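Local coordinates for protein PTHB1 (PDB 4YD8), which belongs to the BBSome, a coat complex thought to sort specific membrane proteins to primary cilia, to which this chain contributes a seven-bladed beta-propeller, at residues 90-95 and 169-174; 84-89 and 142-147. One frame throughout, in Å; residues are numbered along the deposited sequence. Where two conformers were deposited one is given.

Contact 1. Residues 90-95 and 169-174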
ATOM      1  N   PHE A  90     -11.206   9.913   4.995  1.00 26.42           N
ATOM      2  CA  PHE A  90     -10.572  10.406   6.211  1.00 26.58           C
ATOM      3  C   PHE A  90     -11.228  11.675   6.765  1.00 28.72           C
ATOM      4  O   PHE A  90     -10.777  12.207   7.784  1.00 26.80           O
ATOM      5  CB  PHE A  90      -9.092  10.682   5.943  1.00 22.94           C
ATOM      6  CG  PHE A  90      -8.320   9.486   5.466  1.00 22.09           C
ATOM      7  CD1 PHE A  90      -8.524   8.229   6.036  1.00 21.06           C
ATOM      8  CD2 PHE A  90      -7.387   9.618   4.451  1.00 20.06           C
ATOM      9  CE1 PHE A  90      -7.794   7.118   5.596  1.00 22.21           C
ATOM     10  CE2 PHE A  90      -6.643   8.507   4.003  1.00 19.99           C
ATOM     11  CZ  PHE A  90      -6.852   7.267   4.576  1.00 19.93           C
ATOM     12  N   VAL A  91     -12.281  12.169   6.102  1.00 21.93           N
ATOM     13  CA  VAL A  91     -12.933  13.410   6.547  1.00 24.05           C
ATOM     14  C   VAL A  91     -14.380  13.155   6.974  1.00 26.59           C
ATOM     15  O   VAL A  91     -15.159  12.540   6.245  1.00 23.18           O
ATOM     16  CB  VAL A  91     -12.870  14.494   5.442  1.00 22.49           C
ATOM     17  CG1 VAL A  91     -13.713  15.746   5.814  1.00 23.26           C
ATOM     18  CG2 VAL A  91     -11.406  14.850   5.155  1.00 25.03           C
ATOM     19  N   SER A  92     -14.739  13.601   8.176  1.00 24.36           N
ATOM     20  CA  SER A  92     -16.074  13.317   8.688  1.00 24.84           C
ATOM     21  C   SER A  92     -17.135  14.069   7.872  1.00 28.00           C
ATOM     22  O   SER A  92     -16.896  15.170   7.397  1.00 27.27           O
ATOM     23  CB  SER A  92     -16.176  13.681  10.169  1.00 28.10           C
ATOM     24  OG  SER A  92     -15.948  15.063  10.366  1.00 30.90           O
ATOM     25  N   GLY A  93     -18.291  13.449   7.683  1.00 26.74           N
ATOM     26  CA  GLY A  93     -19.409  14.129   7.044  1.00 26.27           C
ATOM     27  C   GLY A  93     -19.408  13.973   5.526  1.00 25.70           C
ATOM     28  O   GLY A  93     -20.343  14.414   4.859  1.00 28.16           O
ATOM     29  N   THR A  94     -18.369  13.339   4.985  1.00 24.97           N
ATOM     30  CA  THR A  94     -18.331  13.015   3.555  1.00 25.17           C
ATOM     31  C   THR A  94     -17.709  11.646   3.318  1.00 23.72           C
ATOM     32  O   THR A  94     -16.900  11.159   4.118  1.00 23.89           O
ATOM     33  CB  THR A  94     -17.542  14.075   2.744  1.00 24.77           C
ATOM     34  OG1 THR A  94     -17.501  13.696   1.357  1.00 25.70           O
ATOM     35  CG2 THR A  94     -16.115  14.197   3.243  1.00 25.85           C
ATOM     36  N   GLU A  95     -18.076  11.014   2.211  1.00 24.85           N
ATOM     37  CA  GLU A  95     -17.443   9.757   1.837  1.00 24.45           C
ATOM     38  C   GLU A  95     -16.435   9.948   0.713  1.00 24.75           C
ATOM     39  O   GLU A  95     -15.871   8.980   0.194  1.00 28.97           O
ATOM     40  CB  GLU A  95     -18.500   8.716   1.460  1.00 29.88           C
ATOM     41  CG  GLU A  95     -19.270   8.235   2.684  1.00 36.77           C
ATOM     42  CD  GLU A  95     -20.027   6.946   2.450  1.00 43.21           C
ATOM     43  OE1 GLU A  95     -19.388   5.929   2.128  1.00 43.24           O
ATOM     44  OE2 GLU A  95     -21.264   6.949   2.598  1.00 51.46           O
ATOM     45  N   GLU A 169      -9.666   9.085  15.038  1.00 26.07           N
ATOM     46  CA  GLU A 169     -11.006   9.055  14.487  0.56 29.41           C
ATOM     47  C   GLU A 169     -11.172  10.303  13.627  1.00 30.71           C
ATOM     48  O   GLU A 169     -11.718  11.311  14.076  1.00 31.72           O
ATOM     49  CB  GLU A 169     -12.051   8.979  15.608  0.56 30.96           C
ATOM     50  CG  GLU A 169     -11.973   7.687  16.416  0.56 32.53           C
ATOM     51  CD  GLU A 169     -12.987   7.624  17.550  0.56 42.36           C
ATOM     52  OE1 GLU A 169     -13.577   8.670  17.893  0.56 51.53           O
ATOM     53  OE2 GLU A 169     -13.196   6.521  18.097  0.56 42.13           O
ATOM     54  N   GLN A 170     -10.647  10.226  12.407  1.00 27.71           N
ATOM     55  CA  GLN A 170     -10.632  11.344  11.471  1.00 24.37           C
ATOM     56  C   GLN A 170     -10.028  12.580  12.154  1.00 27.97           C
ATOM     57  O   GLN A 170      -8.858  12.545  12.531  1.00 28.93           O
ATOM     58  CB  GLN A 170     -12.046  11.571  10.914  1.00 28.54           C
ATOM     59  CG  GLN A 170     -12.538  10.279  10.201  1.00 28.99           C
ATOM     60  CD  GLN A 170     -13.920  10.379   9.577  1.00 35.01           C
ATOM     61  OE1 GLN A 170     -14.890  10.752  10.236  1.00 31.37           O
ATOM     62  NE2 GLN A 170     -14.020  10.005   8.296  1.00 26.72           N
ATOM     63  N   GLU A 171     -10.805  13.656  12.326  1.00 29.56           N
ATOM     64  CA  GLU A 171     -10.270  14.904  12.879  1.00 29.28           C
ATOM     65  C   GLU A 171      -9.848  14.825  14.350  1.00 32.67           C
ATOM     66  O   GLU A 171      -9.260  15.772  14.865  1.00 32.24           O
ATOM     67  CB  GLU A 171     -11.298  16.048  12.759  1.00 27.44           C
ATOM     68  CG  GLU A 171     -11.615  16.483  11.316  1.00 36.81           C
ATOM     69  CD  GLU A 171     -12.652  15.588  10.642  1.00 37.99           C
ATOM     70  OE1 GLU A 171     -13.275  14.772  11.351  1.00 36.45           O
ATOM     71  OE2 GLU A 171     -12.844  15.704   9.410  1.00 33.14           O
ATOM     72  N   SER A 172     -10.165  13.743  15.050  1.00 28.88           N
ATOM     73  CA  SER A 172      -9.815  13.711  16.473  1.00 36.44           C
ATOM     74  C   SER A 172      -9.025  12.475  16.895  1.00 35.27           C
ATOM     75  O   SER A 172      -9.226  11.374  16.385  1.00 33.91           O
ATOM     76  CB  SER A 172     -11.077  13.847  17.338  1.00 48.65           C
ATOM     77  OG  SER A 172     -12.077  12.918  16.964  1.00 60.94           O
ATOM     78  N   TYR A 173      -8.103  12.684  17.833  1.00 34.65           N
ATOM     79  CA  TYR A 173      -7.325  11.595  18.402  1.00 36.02           C
ATOM     80  C   TYR A 173      -8.209  10.766  19.320  1.00 40.17           C
ATOM     81  O   TYR A 173      -8.913  11.317  20.161  1.00 41.72           O
ATOM     82  CB  TYR A 173      -6.126  12.147  19.172  1.00 38.82           C
ATOM     83  CG  TYR A 173      -5.249  11.097  19.799  1.00 34.99           C
ATOM     84  CD1 TYR A 173      -4.660  10.106  19.031  1.00 35.81           C
ATOM     85  CD2 TYR A 173      -4.982  11.115  21.169  1.00 42.11           C
ATOM     86  CE1 TYR A 173      -3.840   9.150  19.606  1.00 37.76           C
ATOM     87  CE2 TYR A 173      -4.171  10.161  21.751  1.00 43.10           C
ATOM     88  CZ  TYR A 173      -3.601   9.184  20.967  1.00 45.01           C
ATOM     89  OH  TYR A 173      -2.785   8.240  21.546  1.00 46.38           O
ATOM     90  N   ALA A 174      -8.172   9.448  19.165  1.00 37.42           N
ATOM     91  CA  ALA A 174      -8.996   8.563  19.982  1.00 34.41           C
ATOM     92  C   ALA A 174      -8.222   8.038  21.189  1.00 36.62           C
ATOM     93  O   ALA A 174      -8.549   8.350  22.326  1.00 38.15           O
ATOM     94  CB  ALA A 174      -9.520   7.400  19.139  1.00 33.89           C
TER
HETATM   95  O   HOH W   1     -16.551   9.875   6.599  1.00 25.88           O
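F90 meets Q170 through its backbone: its carbonyl O lies 3.4 Å from Q170 CB and is hydrogen-bonded to the hydroxyl of Y131, while the hydrophobic ring leads away into the interior. At V91 the Q170 side chain, extended beyond CG, lays its amide along the loop backbone, with NE2 3.4 Å from V91 C. That NE2 also donates to K89 O, which holds the glutamine to the chain just before the loop turns. V91 CG1 packs 3.7 Å from E171 OE2, a methyl against one carboxylate oxygen.

S92 makes the main polar grip. Its N donates to the syn lone pair of E171 OE2 (3.1 Å, nearly straight at 162°), and its OG donates to E171 OE1 (2.9 Å) from 42° above the carboxylate plane. A bend at chi2 (82°) turns the glutamate back toward the serine, whose short side chain lets N and OG share one carboxylate. G93 then takes the third position of the type II turn V91-T94, where its positive phi suits glycine. Water 1 lies 2.8 Å from T94 O, to which it probably donates, and accepts from Q170 NE2 (3.1 Å).

The loop between strands 84-88 and 98-102 thus docks on the type II' turn joining strands 164-169 and 172-178 of the next propeller blade, with strand 127-134 flanking V91 and E171, and I156 and L155 of strand 155-160 against F90 and Q170 respectively.

Contact 2. Residues 84-89 and 142-147; sequences QVEVGK and MTYGSF
Q84 reaches across to M142, present as selenomethionine, and its amide pairs with both the N and the O of the M142 backbone. The carbonyl of the glutamine amide accepts from M142 N (Q84 OE1 to N, 2.8 Å), the donor tilted from the carbonyl plane, while Q84 NE2 donates to M142 O (3.0 Å) from above the plane of that carbonyl. A chi1 of -165° directs the Q84 chain toward M142, and, extended beyond CG, it bridges strands that run side by side, 4° from parallel, with axes 8.4 Å apart. The second proton of NE2 goes to E86 OE2 (2.7 Å), in the amide plane, which fixes the amide's rotation. The long, unbranched methionine side chain (here with selenium) runs alongside, its CE 3.9 Å from E86 CG.

The other end is looser and more open. Y144 turns a ring edge to the carboxylate, CE1 3.6 Å from E86 OE1, the planes 41° apart, and water 2 joins E86 OE1 (2.7 Å), Y144 OH and V87 N. G88 leaves room for the tyrosine ring. G145, critical for stability, has backbone angles at which a side chain would crowd the preceding carbonyl.

A glutamine, offering donor and acceptor together, can act here much as a peptide group would between adjacent blades, and the nearby carboxylate would tend to polarise its N-H groups.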
ATOM      1  N   GLN A  84       4.772   7.509   4.383  1.00 24.25           N
ATOM      2  CA  GLN A  84       3.706   6.692   3.802  1.00 24.03           C
ATOM      3  C   GLN A  84       2.613   7.575   3.218  1.00 24.88           C
ATOM      4  O   GLN A  84       2.397   8.688   3.698  1.00 24.02           O
ATOM      5  CB  GLN A  84       3.127   5.755   4.871  1.00 25.73           C
ATOM      6  CG  GLN A  84       2.280   4.607   4.313  1.00 27.22           C
ATOM      7  CD  GLN A  84       1.873   3.610   5.376  1.00 31.64           C
ATOM      8  OE1 GLN A  84       2.518   3.497   6.430  1.00 25.45           O
ATOM      9  NE2 GLN A  84       0.791   2.878   5.112  1.00 26.90           N
ATOM     10  N   VAL A  85       1.945   7.091   2.170  1.00 23.23           N
ATOM     11  CA  VAL A  85       0.757   7.762   1.640  1.00 22.90           C
ATOM     12  C   VAL A  85      -0.384   6.746   1.524  1.00 23.53           C
ATOM     13  O   VAL A  85      -0.152   5.577   1.180  1.00 21.46           O
ATOM     14  CB  VAL A  85       1.016   8.416   0.253  1.00 22.88           C
ATOM     15  CG1 VAL A  85       1.871   9.679   0.400  1.00 26.97           C
ATOM     16  CG2 VAL A  85       1.690   7.433  -0.678  1.00 25.45           C
ATOM     17  N   GLU A  86      -1.597   7.186   1.845  1.00 21.96           N
ATOM     18  CA  GLU A  86      -2.797   6.355   1.715  1.00 20.20           C
ATOM     19  C   GLU A  86      -3.963   7.257   1.329  1.00 21.16           C
ATOM     20  O   GLU A  86      -3.925   8.461   1.559  1.00 22.74           O
ATOM     21  CB  GLU A  86      -3.149   5.609   3.009  1.00 19.97           C
ATOM     22  CG  GLU A  86      -2.105   4.599   3.544  1.00 22.82           C
ATOM     23  CD  GLU A  86      -1.790   3.432   2.602  1.00 31.14           C
ATOM     24  OE1 GLU A  86      -2.564   3.146   1.642  1.00 29.10           O
ATOM     25  OE2 GLU A  86      -0.755   2.770   2.856  1.00 28.03           O
ATOM     26  N   VAL A  87      -5.004   6.661   0.768  1.00 20.82           N
ATOM     27  CA  VAL A  87      -6.158   7.413   0.298  1.00 18.73           C
ATOM     28  C   VAL A  87      -7.389   6.719   0.825  1.00 22.67           C
ATOM     29  O   VAL A  87      -7.518   5.504   0.686  1.00 21.60           O
ATOM     30  CB  VAL A  87      -6.194   7.487  -1.250  1.00 18.70           C
ATOM     31  CG1 VAL A  87      -7.533   8.080  -1.733  1.00 19.97           C
ATOM     32  CG2 VAL A  87      -4.991   8.288  -1.769  1.00 21.54           C
ATOM     33  N   GLY A  88      -8.289   7.478   1.443  1.00 21.10           N
ATOM     34  CA  GLY A  88      -9.440   6.889   2.081  1.00 22.07           C
ATOM     35  C   GLY A  88     -10.437   7.931   2.545  1.00 23.21           C
ATOM     36  O   GLY A  88     -10.268   9.131   2.304  1.00 23.88           O
ATOM     37  N   LYS A  89     -11.473   7.473   3.230  1.00 21.45           N
ATOM     38  CA  LYS A  89     -12.536   8.376   3.668  1.00 22.27           C
ATOM     39  C   LYS A  89     -12.185   9.015   5.019  1.00 22.70           C
ATOM     40  O   LYS A  89     -12.809   8.712   6.036  1.00 22.81           O
ATOM     41  CB  LYS A  89     -13.875   7.630   3.760  1.00 23.44           C
ATOM     42  CG  LYS A  89     -14.331   7.027   2.418  1.00 24.63           C
ATOM     43  CD  LYS A  89     -15.516   6.092   2.608  1.00 27.92           C
ATOM     44  CE  LYS A  89     -15.898   5.431   1.281  1.00 32.27           C
ATOM     45  NZ  LYS A  89     -17.183   4.699   1.416  1.00 36.33           N
HETATM   46  N   MSE A 142       1.431   3.092   9.003  1.00 23.46           N
HETATM   47  CA  MSE A 142       0.039   3.275   9.377  1.00 21.04           C
HETATM   48  C   MSE A 142      -0.850   2.328   8.604  1.00 23.07           C
HETATM   49  O   MSE A 142      -0.420   1.739   7.606  1.00 23.48           O
HETATM   50  CB  MSE A 142      -0.419   4.714   9.117  1.00 23.54           C
HETATM   51  CG  MSE A 142      -0.314   5.136   7.658  1.00 24.46           C
HETATM   52 SE   MSE A 142      -1.140   6.935   7.476  1.00 28.37          SE
HETATM   53  CE  MSE A 142      -0.507   7.386   5.716  1.00 32.74           C
ATOM     54  N   THR A 143      -2.087   2.194   9.065  1.00 21.56           N
ATOM     55  CA  THR A 143      -3.116   1.489   8.306  1.00 21.87           C
ATOM     56  C   THR A 143      -4.431   2.234   8.554  1.00 22.82           C
ATOM     57  O   THR A 143      -4.473   3.189   9.330  1.00 21.73           O
ATOM     58  CB  THR A 143      -3.202  -0.015   8.715  1.00 22.59           C
ATOM     59  OG1 THR A 143      -4.072  -0.724   7.826  1.00 22.36           O
ATOM     60  CG2 THR A 143      -3.702  -0.170  10.172  1.00 23.04           C
ATOM     61  N   TYR A 144      -5.501   1.823   7.890  1.00 23.44           N
ATOM     62  CA  TYR A 144      -6.757   2.545   8.012  1.00 21.58           C
ATOM     63  C   TYR A 144      -7.913   1.627   7.704  1.00 25.14           C
ATOM     64  O   TYR A 144      -7.735   0.564   7.108  1.00 22.44           O
ATOM     65  CB  TYR A 144      -6.798   3.758   7.069  1.00 19.87           C
ATOM     66  CG  TYR A 144      -6.783   3.378   5.598  1.00 20.63           C
ATOM     67  CD1 TYR A 144      -5.576   3.156   4.932  1.00 22.99           C
ATOM     68  CD2 TYR A 144      -7.973   3.213   4.887  1.00 24.14           C
ATOM     69  CE1 TYR A 144      -5.541   2.792   3.587  1.00 23.82           C
ATOM     70  CE2 TYR A 144      -7.957   2.855   3.534  1.00 26.18           C
ATOM     71  CZ  TYR A 144      -6.734   2.640   2.894  1.00 29.71           C
ATOM     72  OH  TYR A 144      -6.696   2.286   1.560  1.00 28.07           O
ATOM     73  N   GLY A 145      -9.111   2.048   8.082  1.00 25.09           N
ATOM     74  CA  GLY A 145     -10.283   1.255   7.775  1.00 24.55           C
ATOM     75  C   GLY A 145     -11.418   1.613   8.697  1.00 25.07           C
ATOM     76  O   GLY A 145     -11.310   2.539   9.507  1.00 26.06           O
ATOM     77  N   SER A 146     -12.517   0.883   8.572  1.00 24.75           N
ATOM     78  CA  SER A 146     -13.730   1.174   9.329  0.50 28.65           C
ATOM     79  C   SER A 146     -13.682   0.525  10.706  1.00 26.98           C
ATOM     80  O   SER A 146     -14.516  -0.329  11.010  1.00 29.14           O
ATOM     81  CB  SER A 146     -14.959   0.686   8.559  0.50 32.68           C
ATOM     82  OG  SER A 146     -14.812  -0.662   8.135  0.50 31.18           O
ATOM     83  N   PHE A 147     -12.703   0.924  11.515  1.00 27.54           N
ATOM     84  CA  PHE A 147     -12.482   0.331  12.846  1.00 28.41           C
ATOM     85  C   PHE A 147     -13.785   0.317  13.622  1.00 27.11           C
ATOM     86  O   PHE A 147     -14.491   1.316  13.661  1.00 27.70           O
ATOM     87  CB  PHE A 147     -11.450   1.108  13.676  1.00 28.58           C
ATOM     88  CG  PHE A 147     -10.137   1.366  12.990  1.00 25.39           C
ATOM     89  CD1 PHE A 147      -9.726   0.635  11.883  1.00 24.05           C
ATOM     90  CD2 PHE A 147      -9.300   2.360  13.476  1.00 28.06           C
ATOM     91  CE1 PHE A 147      -8.512   0.895  11.269  1.00 25.05           C
ATOM     92  CE2 PHE A 147      -8.077   2.625  12.868  1.00 24.98           C
ATOM     93  CZ  PHE A 147      -7.684   1.887  11.762  1.00 25.98           C
TER
HETATM   94  O   HOH W   2      -4.796   3.837   0.208  1.00 23.23           O

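In the fold
Reading from the N terminus, strand 84-88 opens contact 2 and runs straight on into the loop of contact 1. The chain then completes its blade and returns at 142-147 to close the first loop, before 169-174 closes the second. Their segments alternate, so the two closures cross. Contact 2 joins the first strands of adjacent blades near the propeller's centre, and contact 1 joins their turns farther out, the contact centres being about 11 Å apart. They also touch: K89 NZ forms a salt bridge with E95 OE1 (2.6 Å), and the F90 ring meets that of Y144 edge-to-face. Together they tie blade 84-134 to blade 139-178.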